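Side-chain contacts in beta sliding clamp (Borrelia burgdorferi, PDB 6DJ8), which probably forms a ring-shaped head-to-tail homodimer around DNA and tethers DNA polymerases and other proteins to it, giving them processivity: residues 237-242 with 248-253; 162-167 with 227-232; 54-59 with 65-70. One frame throughout, in Å; residues are numbered along the deposited sequence.

Contact 1: residues 237-242 with 248-253; sequences MVKIKF and YVEFDN
Lys-239 and Glu-250 form one hydrogen-bonded antiparallel pair, and Lys-241 and Tyr-248 form the next. Lys-239 N reaches Glu-250 O and Lys-241 N reaches Tyr-248 O, each at 2.8 Å. Both bonds are returned by the partner residue. Strands 237-242 and 246-251 thus make a beta hairpin of the central domain, within a sheet that continues into strands 151-156 and 254-259.

The polar side chains share one face. Lys-241 lies alongside Tyr-248, its CD 3.7 Å from ring atom CD2. Tyr-248 OH donates to Glu-250 OE2 at 2.6 Å, meeting the carboxylate on its anti side. Lys-239 runs beside Glu-250, yet its NZ forms a salt bridge with Glu-154.

On the other face the contacts are apolar. With chi1 at 45°, Val-238 sends CG2 across to Val-249 CG1, 3.6 Å away. Ile-240 CG1 lies 3.9 Å from Val-249 CG2. Helix 157-167 and helix 223-231 cover this side. Near the hairpin's open end, one water accepts from Asp-252 N and donates to Met-237 O at 2.7 Å.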
loop_
_atom_site.group_PDB
_atom_site.type_symbol
_atom_site.label_atom_id
_atom_site.label_comp_id
_atom_site.label_asym_id
_atom_site.label_seq_id
_atom_site.Cartn_x
_atom_site.Cartn_y
_atom_site.Cartn_z
ATOM N N MET A 237 -16.831 -25.083 -15.223
ATOM C CA MET A 237 -16.827 -24.717 -16.633
ATOM C C MET A 237 -17.265 -23.267 -16.798
ATOM O O MET A 237 -17.852 -22.669 -15.892
ATOM C CB MET A 237 -17.746 -25.654 -17.432
ATOM C CG MET A 237 -17.440 -27.125 -17.182
ATOM S SD MET A 237 -15.722 -27.559 -17.600
ATOM C CE MET A 237 -15.730 -27.279 -19.369
ATOM N N VAL A 238 -16.896 -22.682 -17.937
ATOM C CA VAL A 238 -17.316 -21.337 -18.320
ATOM C C VAL A 238 -17.767 -21.365 -19.777
ATOM O O VAL A 238 -17.056 -21.902 -20.636
ATOM C CB VAL A 238 -16.198 -20.292 -18.101
ATOM C CG1 VAL A 238 -14.866 -20.800 -18.607
ATOM C CG2 VAL A 238 -16.566 -18.966 -18.779
ATOM N N LYS A 239 -18.941 -20.795 -20.051
ATOM C CA LYS A 239 -19.499 -20.715 -21.396
ATOM C C LYS A 239 -19.183 -19.334 -21.941
ATOM O O LYS A 239 -19.408 -18.329 -21.261
ATOM C CB LYS A 239 -21.020 -20.909 -21.397
ATOM C CG LYS A 239 -21.515 -22.233 -20.856
ATOM C CD LYS A 239 -23.037 -22.334 -20.965
ATOM C CE LYS A 239 -23.569 -23.573 -20.252
ATOM N NZ LYS A 239 -23.411 -24.837 -20.990
ATOM N N ILE A 240 -18.632 -19.287 -23.142
ATOM C CA ILE A 240 -18.322 -18.043 -23.829
ATOM C C ILE A 240 -19.129 -18.017 -25.114
ATOM O O ILE A 240 -19.190 -19.024 -25.822
ATOM C CB ILE A 240 -16.805 -17.931 -24.102
ATOM C CG1 ILE A 240 -16.059 -17.721 -22.782
ATOM C CG2 ILE A 240 -16.503 -16.851 -25.127
ATOM C CD1 ILE A 240 -14.569 -18.057 -22.867
ATOM N N LYS A 241 -19.737 -16.873 -25.418
ATOM C CA LYS A 241 -20.577 -16.733 -26.602
ATOM C C LYS A 241 -20.259 -15.425 -27.306
ATOM O O LYS A 241 -19.876 -14.444 -26.669
ATOM C CB LYS A 241 -22.070 -16.776 -26.250
ATOM C CG LYS A 241 -22.540 -18.090 -25.640
ATOM C CD LYS A 241 -24.012 -18.002 -25.233
ATOM C CE LYS A 241 -24.462 -19.217 -24.436
ATOM N NZ LYS A 241 -24.067 -20.483 -25.100
ATOM N N PHE A 242 -20.393 -15.432 -28.634
ATOM C CA PHE A 242 -20.181 -14.258 -29.469
ATOM C C PHE A 242 -21.390 -14.014 -30.350
ATOM O O PHE A 242 -21.964 -14.961 -30.899
ATOM C CB PHE A 242 -18.999 -14.441 -30.404
ATOM C CG PHE A 242 -17.671 -14.364 -29.751
ATOM C CD1 PHE A 242 -17.072 -15.507 -29.267
ATOM C CD2 PHE A 242 -16.998 -13.162 -29.658
ATOM C CE1 PHE A 242 -15.832 -15.459 -28.696
ATOM C CE2 PHE A 242 -15.750 -13.104 -29.073
ATOM C CZ PHE A 242 -15.164 -14.253 -28.593
ATOM N N TYR A 248 -20.157 -12.479 -24.623
ATOM C CA TYR A 248 -20.963 -12.908 -23.489
ATOM C C TYR A 248 -20.252 -14.049 -22.787
ATOM O O TYR A 248 -19.687 -14.926 -23.438
ATOM C CB TYR A 248 -22.372 -13.344 -23.940
ATOM C CG TYR A 248 -23.242 -13.983 -22.866
ATOM C CD1 TYR A 248 -23.959 -13.200 -21.960
ATOM C CD2 TYR A 248 -23.377 -15.370 -22.782
ATOM C CE1 TYR A 248 -24.766 -13.779 -20.990
ATOM C CE2 TYR A 248 -24.187 -15.957 -21.815
ATOM C CZ TYR A 248 -24.878 -15.155 -20.926
ATOM O OH TYR A 248 -25.679 -15.724 -19.964
ATOM N N VAL A 249 -20.265 -14.024 -21.458
ATOM C CA VAL A 249 -19.590 -15.033 -20.647
ATOM C C VAL A 249 -20.504 -15.401 -19.494
ATOM O O VAL A 249 -21.133 -14.528 -18.883
ATOM C CB VAL A 249 -18.238 -14.537 -20.111
ATOM C CG1 VAL A 249 -17.647 -15.544 -19.151
ATOM C CG2 VAL A 249 -17.304 -14.317 -21.239
ATOM N N GLU A 250 -20.563 -16.692 -19.183
ATOM C CA GLU A 250 -21.467 -17.163 -18.147
ATOM C C GLU A 250 -20.793 -18.325 -17.439
ATOM O O GLU A 250 -20.232 -19.207 -18.097
ATOM C CB GLU A 250 -22.807 -17.580 -18.777
ATOM C CG GLU A 250 -23.717 -18.352 -17.871
ATOM C CD GLU A 250 -24.882 -18.972 -18.630
ATOM O OE1 GLU A 250 -25.213 -20.144 -18.355
ATOM O OE2 GLU A 250 -25.450 -18.292 -19.510
ATOM N N PHE A 251 -20.820 -18.303 -16.109
ATOM C CA PHE A 251 -20.168 -19.298 -15.269
ATOM C C PHE A 251 -20.597 -19.057 -13.835
ATOM O O PHE A 251 -20.772 -17.907 -13.425
ATOM C CB PHE A 251 -18.638 -19.221 -15.361
ATOM C CG PHE A 251 -18.056 -17.907 -14.905
ATOM C CD1 PHE A 251 -17.970 -16.835 -15.772
ATOM C CD2 PHE A 251 -17.572 -17.756 -13.613
ATOM C CE1 PHE A 251 -17.434 -15.625 -15.361
ATOM C CE2 PHE A 251 -17.022 -16.547 -13.193
ATOM C CZ PHE A 251 -16.948 -15.483 -14.075
ATOM N N ASP A 252 -20.716 -20.150 -13.078
ATOM C CA ASP A 252 -21.184 -20.127 -11.696
ATOM C C ASP A 252 -22.427 -19.258 -11.566
ATOM O O ASP A 252 -23.398 -19.466 -12.296
ATOM C CB ASP A 252 -20.067 -19.667 -10.775
ATOM C CG ASP A 252 -18.915 -20.671 -10.729
ATOM O OD1 ASP A 252 -19.183 -21.890 -10.675
ATOM O OD2 ASP A 252 -17.747 -20.249 -10.762
ATOM N N ASN A 253 -22.407 -18.243 -10.701
ATOM C CA ASN A 253 -23.593 -17.413 -10.528
ATOM C C ASN A 253 -23.474 -16.071 -11.245
ATOM O O ASN A 253 -24.119 -15.097 -10.839
ATOM C CB ASN A 253 -23.898 -17.218 -9.036
ATOM C CG ASN A 253 -22.720 -16.647 -8.253
ATOM O OD1 ASN A 253 -21.558 -16.974 -8.505
ATOM N ND2 ASN A 253 -23.021 -15.786 -7.284
HETATM O O HOH W 1 -20.036 -22.723 -14.256
#

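Contact 2: residues 162-167 with 227-232; sequences KVINRI and FLKHLM
Ile-164 points from helix 157-167 toward Leu-228 and Lys-229 of helix 223-231. Its side chain divides at CB, and each branch has its own partner. The CG2 methyl rests against the aliphatic part of Lys-229. It is 3.8 Å from Lys-229 CB. The two side chains meet at a slant. The other branch starts at CG1 and runs on extended, with chi2 at 172°. It carries CD1 to Leu-228, where CD1 lies 4.1 Å from CB. These two side chains cross at about a right angle.

Lys-229 was modelled in two conformers, so its path beyond CB holds for one of them. In that one, CG sits between N and the carbonyl carbon (chi1 57°). Lys-229 CD then also touches Ile-164 CG2, at 3.8 Å, with Lys-229 CG slightly farther. The two segments share apolar contacts and no hydrogen bond. The contact is small, burying 181 Å² in all.

Both helices belong to the central domain and lie against the same sheet. This is consistent with the layout of the family, in which each domain packs a pair of helices inside its sheets and the helices line the DNA channel. Leu-228 continues from this contact onto Val-249 and Phe-251 of strand 246-251 and Ile-256 of strand 254-259. It also touches Phe-160, one turn before Ile-164 on helix 157-167. Beyond the end of helix 223-231, Met-232 packs on Gln-157, Phe-160 and Lys-161, so the packing extends toward the start of helix 157-167.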
loop_
_atom_site.group_PDB
_atom_site.type_symbol
_atom_site.label_atom_id
_atom_site.label_comp_id
_atom_site.label_asym_id
_atom_site.label_seq_id
_atom_site.Cartn_x
_atom_site.Cartn_y
_atom_site.Cartn_z
ATOM N N LYS A 162 -5.793 -19.203 -17.185
ATOM C CA LYS A 162 -4.403 -19.217 -17.645
ATOM C C LYS A 162 -4.254 -18.432 -18.942
ATOM O O LYS A 162 -3.333 -17.619 -19.090
ATOM C CB LYS A 162 -3.925 -20.658 -17.824
ATOM C CG LYS A 162 -2.439 -20.791 -18.142
ATOM C CD LYS A 162 -1.966 -22.219 -17.880
ATOM C CE LYS A 162 -0.623 -22.511 -18.532
ATOM N NZ LYS A 162 -0.050 -23.784 -17.996
ATOM N N VAL A 163 -5.178 -18.631 -19.881
ATOM C CA VAL A 163 -5.116 -17.901 -21.144
ATOM C C VAL A 163 -5.234 -16.399 -20.908
ATOM O O VAL A 163 -4.496 -15.599 -21.499
ATOM C CB VAL A 163 -6.196 -18.420 -22.109
ATOM C CG1 VAL A 163 -6.299 -17.515 -23.318
ATOM C CG2 VAL A 163 -5.837 -19.829 -22.563
ATOM N N ILE A 164 -6.171 -15.991 -20.053
ATOM C CA ILE A 164 -6.326 -14.571 -19.745
ATOM C C ILE A 164 -5.031 -14.026 -19.163
ATOM O O ILE A 164 -4.549 -12.954 -19.556
ATOM C CB ILE A 164 -7.501 -14.370 -18.767
ATOM C CG1 ILE A 164 -8.841 -14.549 -19.482
ATOM C CG2 ILE A 164 -7.399 -13.004 -18.066
ATOM C CD1 ILE A 164 -10.039 -14.561 -18.526
ATOM N N ASN A 165 -4.451 -14.764 -18.211
ATOM C CA ASN A 165 -3.200 -14.341 -17.587
ATOM C C ASN A 165 -2.091 -14.173 -18.623
ATOM O O ASN A 165 -1.247 -13.281 -18.493
ATOM C CB ASN A 165 -2.799 -15.350 -16.495
ATOM C CG ASN A 165 -1.689 -14.819 -15.582
ATOM O OD1 ASN A 165 -1.764 -13.696 -15.101
ATOM N ND2 ASN A 165 -0.661 -15.631 -15.344
ATOM N N ARG A 166 -2.103 -14.973 -19.688
ATOM C CA ARG A 166 -1.062 -14.862 -20.703
ATOM C C ARG A 166 -1.381 -13.835 -21.779
ATOM O O ARG A 166 -0.470 -13.416 -22.501
ATOM C CB ARG A 166 -0.823 -16.234 -21.348
ATOM C CG ARG A 166 0.125 -17.058 -20.490
ATOM C CD ARG A 166 -0.073 -18.562 -20.529
ATOM N NE ARG A 166 0.746 -19.154 -19.478
ATOM C CZ ARG A 166 1.732 -20.021 -19.666
ATOM N NH1 ARG A 166 2.016 -20.486 -20.873
ATOM N NH2 ARG A 166 2.415 -20.456 -18.619
ATOM N N ILE A 167 -2.633 -13.388 -21.890
ATOM C CA ILE A 167 -3.061 -12.532 -22.988
ATOM C C ILE A 167 -3.324 -11.096 -22.533
ATOM O O ILE A 167 -2.893 -10.144 -23.193
ATOM C CB ILE A 167 -4.308 -13.130 -23.673
ATOM C CG1 ILE A 167 -3.911 -14.309 -24.565
ATOM C CG2 ILE A 167 -5.005 -12.082 -24.505
ATOM C CD1 ILE A 167 -3.320 -13.884 -25.898
ATOM N N PHE A 227 -11.337 -7.968 -15.577
ATOM C CA PHE A 227 -12.445 -8.169 -14.638
ATOM C C PHE A 227 -12.662 -9.652 -14.346
ATOM O O PHE A 227 -12.746 -10.079 -13.181
ATOM C CB PHE A 227 -13.697 -7.547 -15.262
ATOM C CG PHE A 227 -14.915 -7.564 -14.399
ATOM C CD1 PHE A 227 -14.837 -7.259 -13.047
ATOM C CD2 PHE A 227 -16.158 -7.799 -14.968
ATOM C CE1 PHE A 227 -15.986 -7.229 -12.260
ATOM C CE2 PHE A 227 -17.312 -7.773 -14.192
ATOM C CZ PHE A 227 -17.218 -7.490 -12.834
ATOM N N LEU A 228 -12.715 -10.450 -15.411
ATOM C CA LEU A 228 -13.029 -11.868 -15.322
ATOM C C LEU A 228 -12.018 -12.629 -14.479
ATOM O O LEU A 228 -12.383 -13.566 -13.758
ATOM C CB LEU A 228 -13.040 -12.466 -16.733
ATOM C CG LEU A 228 -14.321 -12.285 -17.532
ATOM C CD1 LEU A 228 -14.052 -12.680 -18.957
ATOM C CD2 LEU A 228 -15.351 -13.183 -16.913
ATOM N N LYS A 229 -10.735 -12.296 -14.612
ATOM C CA LYS A 229 -9.746 -13.093 -13.902
ATOM C C LYS A 229 -9.898 -12.944 -12.394
ATOM O O LYS A 229 -9.534 -13.861 -11.655
ATOM C CB LYS A 229 -8.325 -12.762 -14.373
ATOM C CG LYS A 229 -7.863 -11.321 -14.264
ATOM C CD LYS A 229 -6.443 -11.221 -14.809
ATOM C CE LYS A 229 -6.092 -9.832 -15.319
ATOM N NZ LYS A 229 -4.850 -9.868 -16.158
ATOM N N HIS A 230 -10.488 -11.844 -11.927
ATOM C CA HIS A 230 -10.860 -11.697 -10.524
ATOM C C HIS A 230 -12.123 -12.488 -10.170
ATOM O O HIS A 230 -12.322 -12.822 -8.995
ATOM C CB HIS A 230 -11.053 -10.208 -10.206
ATOM C CG HIS A 230 -11.503 -9.929 -8.802
ATOM N ND1 HIS A 230 -10.909 -10.503 -7.697
ATOM C CD2 HIS A 230 -12.494 -9.137 -8.326
ATOM C CE1 HIS A 230 -11.513 -10.076 -6.602
ATOM N NE2 HIS A 230 -12.477 -9.246 -6.956
ATOM N N LEU A 231 -12.987 -12.795 -11.148
ATOM C CA LEU A 231 -14.257 -13.452 -10.844
ATOM C C LEU A 231 -14.182 -14.971 -10.879
ATOM O O LEU A 231 -14.884 -15.640 -10.113
ATOM C CB LEU A 231 -15.338 -13.018 -11.842
ATOM C CG LEU A 231 -15.670 -11.536 -11.923
ATOM C CD1 LEU A 231 -16.683 -11.309 -12.991
ATOM C CD2 LEU A 231 -16.236 -11.081 -10.600
ATOM N N MET A 232 -13.345 -15.533 -11.733
ATOM C CA MET A 232 -13.396 -16.964 -11.985
ATOM C C MET A 232 -12.645 -17.743 -10.916
ATOM O O MET A 232 -11.456 -17.506 -10.673
ATOM C CB MET A 232 -12.851 -17.274 -13.368
ATOM C CG MET A 232 -13.899 -17.097 -14.439
ATOM S SD MET A 232 -13.221 -17.455 -16.047
ATOM C CE MET A 232 -12.138 -18.736 -15.609
#

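Contact 3: residues 54-59 with 65-70; sequences LIIKST and FESTIS
Ile-55 and Thr-68 lie side by side on one face of the beta hairpin that strands 53-59 and 64-70 form in the N-terminal domain. Ile-55 CD1 is 3.3 Å from Thr-68 OG1. The bent isoleucine chain (chi2 -51°) brings this methyl to the threonine. Ile-55 CG2 touches the carboxylate end of Glu-66, 3.9 Å from OE1. Lys-57 runs beside Glu-66 and points the same way. The opposite charges are near but beyond a salt bridge, Lys-57 NZ lying 4.5 Å from Glu-66 OE2.

The opposite face carries Leu-54, Ile-56, Ser-58, Phe-65, Ser-67 and Ile-69. Leu-54 CB meets Ile-69 CG1 at 3.9 Å. Ser-67 OG sits 3.6 Å from Ile-56 CB. Ser-58 OG approaches the Phe-65 ring obliquely, 3.6 Å from CD2.

Six backbone hydrogen bonds set this register. They pair Leu-54 with Ile-69, Ile-56 with Ser-67 and Ser-58 with Phe-65. The Leu-54 N to Ile-69 O bond is 2.8 Å long. The Ser-58 N to Phe-65 O bond is longer.

Farther out, helix 19-29 packs on Leu-54, Phe-65 and Ile-69. Strand 44-50 flanks strand 53-59, and strand 254-259 flanks strand 64-70. Lys-57 NZ bonds to Tyr-142 O and Asn-141 OD1.

The two faces therefore differ in chemistry. The helix-covered face is mainly apolar, and its buried Ser-58 OG is satisfied by Ala-29 O. On the partly exposed face, Lys-57 is held by neutral oxygens, and Glu-66 probably adds only a modest electrostatic pull.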
loop_
_atom_site.group_PDB
_atom_site.type_symbol
_atom_site.label_atom_id
_atom_site.label_comp_id
_atom_site.label_asym_id
_atom_site.label_seq_id
_atom_site.Cartn_x
_atom_site.Cartn_y
_atom_site.Cartn_z
ATOM N N LEU A 54 -31.366 -12.776 -4.886
ATOM C CA LEU A 54 -30.951 -11.397 -5.054
ATOM C C LEU A 54 -30.137 -11.275 -6.334
ATOM O O LEU A 54 -29.143 -11.989 -6.508
ATOM C CB LEU A 54 -30.111 -10.947 -3.866
ATOM C CG LEU A 54 -29.760 -9.461 -3.872
ATOM C CD1 LEU A 54 -30.982 -8.627 -3.506
ATOM C CD2 LEU A 54 -28.575 -9.178 -2.963
ATOM N N ILE A 55 -30.531 -10.363 -7.218
ATOM C CA ILE A 55 -29.784 -10.113 -8.448
ATOM C C ILE A 55 -29.050 -8.793 -8.275
ATOM O O ILE A 55 -29.674 -7.764 -7.991
ATOM C CB ILE A 55 -30.696 -10.046 -9.681
ATOM C CG1 ILE A 55 -31.583 -11.293 -9.798
ATOM C CG2 ILE A 55 -29.844 -9.859 -10.900
ATOM C CD1 ILE A 55 -30.850 -12.579 -9.704
ATOM N N ILE A 56 -27.733 -8.821 -8.417
ATOM C CA ILE A 56 -26.895 -7.631 -8.334
ATOM C C ILE A 56 -26.398 -7.313 -9.735
ATOM O O ILE A 56 -25.829 -8.183 -10.409
ATOM C CB ILE A 56 -25.724 -7.843 -7.357
ATOM C CG1 ILE A 56 -26.254 -8.043 -5.935
ATOM C CG2 ILE A 56 -24.745 -6.665 -7.398
ATOM C CD1 ILE A 56 -25.238 -8.648 -5.018
ATOM N N LYS A 57 -26.644 -6.086 -10.189
ATOM C CA LYS A 57 -26.201 -5.652 -11.510
ATOM C C LYS A 57 -25.303 -4.430 -11.382
ATOM O O LYS A 57 -25.526 -3.560 -10.527
ATOM C CB LYS A 57 -27.380 -5.325 -12.434
ATOM C CG LYS A 57 -28.214 -6.532 -12.847
ATOM C CD LYS A 57 -29.369 -6.100 -13.768
ATOM C CE LYS A 57 -30.447 -7.161 -13.878
ATOM N NZ LYS A 57 -31.605 -6.731 -14.759
ATOM N N SER A 58 -24.279 -4.380 -12.224
ATOM C CA SER A 58 -23.431 -3.203 -12.336
ATOM C C SER A 58 -23.050 -3.040 -13.795
ATOM O O SER A 58 -23.123 -3.983 -14.581
ATOM C CB SER A 58 -22.176 -3.305 -11.461
ATOM O OG SER A 58 -21.357 -4.373 -11.887
ATOM N N THR A 59 -22.686 -1.820 -14.170
ATOM C CA THR A 59 -22.223 -1.600 -15.532
ATOM C C THR A 59 -21.299 -0.397 -15.549
ATOM O O THR A 59 -21.382 0.474 -14.683
ATOM C CB THR A 59 -23.375 -1.368 -16.512
ATOM O OG1 THR A 59 -22.851 -1.173 -17.839
ATOM C CG2 THR A 59 -24.192 -0.124 -16.090
ATOM N N PHE A 65 -22.775 -6.513 -15.992
ATOM C CA PHE A 65 -22.457 -7.587 -15.068
ATOM C C PHE A 65 -23.697 -7.941 -14.270
ATOM O O PHE A 65 -24.454 -7.056 -13.862
ATOM C CB PHE A 65 -21.320 -7.172 -14.116
ATOM C CG PHE A 65 -21.103 -8.120 -12.962
ATOM C CD1 PHE A 65 -20.252 -9.205 -13.096
ATOM C CD2 PHE A 65 -21.728 -7.910 -11.733
ATOM C CE1 PHE A 65 -20.028 -10.083 -12.049
ATOM C CE2 PHE A 65 -21.520 -8.785 -10.670
ATOM C CZ PHE A 65 -20.670 -9.861 -10.814
ATOM N N GLU A 66 -23.889 -9.232 -14.028
ATOM C CA GLU A 66 -25.016 -9.664 -13.216
ATOM C C GLU A 66 -24.612 -10.891 -12.408
ATOM O O GLU A 66 -24.016 -11.828 -12.948
ATOM C CB GLU A 66 -26.220 -9.951 -14.124
ATOM C CG GLU A 66 -27.191 -10.945 -13.575
ATOM C CD GLU A 66 -28.469 -11.014 -14.380
ATOM O OE1 GLU A 66 -29.253 -11.953 -14.136
ATOM O OE2 GLU A 66 -28.672 -10.152 -15.263
ATOM N N SER A 67 -24.922 -10.874 -11.113
ATOM C CA SER A 67 -24.678 -11.998 -10.218
ATOM C C SER A 67 -25.936 -12.268 -9.404
ATOM O O SER A 67 -26.780 -11.387 -9.211
ATOM C CB SER A 67 -23.505 -11.746 -9.266
ATOM O OG SER A 67 -23.828 -10.751 -8.308
ATOM N N THR A 68 -26.043 -13.496 -8.901
ATOM C CA THR A 68 -27.212 -13.901 -8.141
ATOM C C THR A 68 -26.780 -14.703 -6.926
ATOM O O THR A 68 -25.855 -15.519 -7.005
ATOM C CB THR A 68 -28.171 -14.738 -9.015
ATOM O OG1 THR A 68 -29.294 -15.150 -8.229
ATOM C CG2 THR A 68 -27.470 -15.967 -9.550
ATOM N N ILE A 69 -27.449 -14.453 -5.797
ATOM C CA ILE A 69 -27.214 -15.184 -4.562
ATOM C C ILE A 69 -28.561 -15.464 -3.912
ATOM O O ILE A 69 -29.548 -14.766 -4.150
ATOM C CB ILE A 69 -26.316 -14.415 -3.574
ATOM C CG1 ILE A 69 -26.972 -13.086 -3.194
ATOM C CG2 ILE A 69 -24.929 -14.216 -4.158
ATOM C CD1 ILE A 69 -26.236 -12.335 -2.055
ATOM N N SER A 70 -28.585 -16.490 -3.070
ATOM C CA SER A 70 -29.805 -16.881 -2.388
ATOM C C SER A 70 -30.035 -15.984 -1.181
ATOM O O SER A 70 -29.096 -15.640 -0.465
ATOM C CB SER A 70 -29.713 -18.339 -1.949
ATOM O OG SER A 70 -29.743 -19.190 -3.085
#

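Contacts 1 and 3 are both antiparallel hairpins of one sheet, but of different domains, central and N-terminal. Strand 254-259 lies between them, and Asn-253 ND2 probably donates to Thr-68 O across the join. Both rest on backbone hydrogen bonds, with an apolar face under helices and a more polar, partly exposed one. Contact 1 is the more open, whereas contact 3 is mostly buried. Contact 2 is buried helix-to-helix packing near the chain's centre and is purely van der Waals. Its segment 227-232 touches both other contacts: Leu-228, Leu-231 and Met-232 pack on Phe-251 of contact 1, while Phe-227 and Leu-231 touch Phe-65 of contact 3.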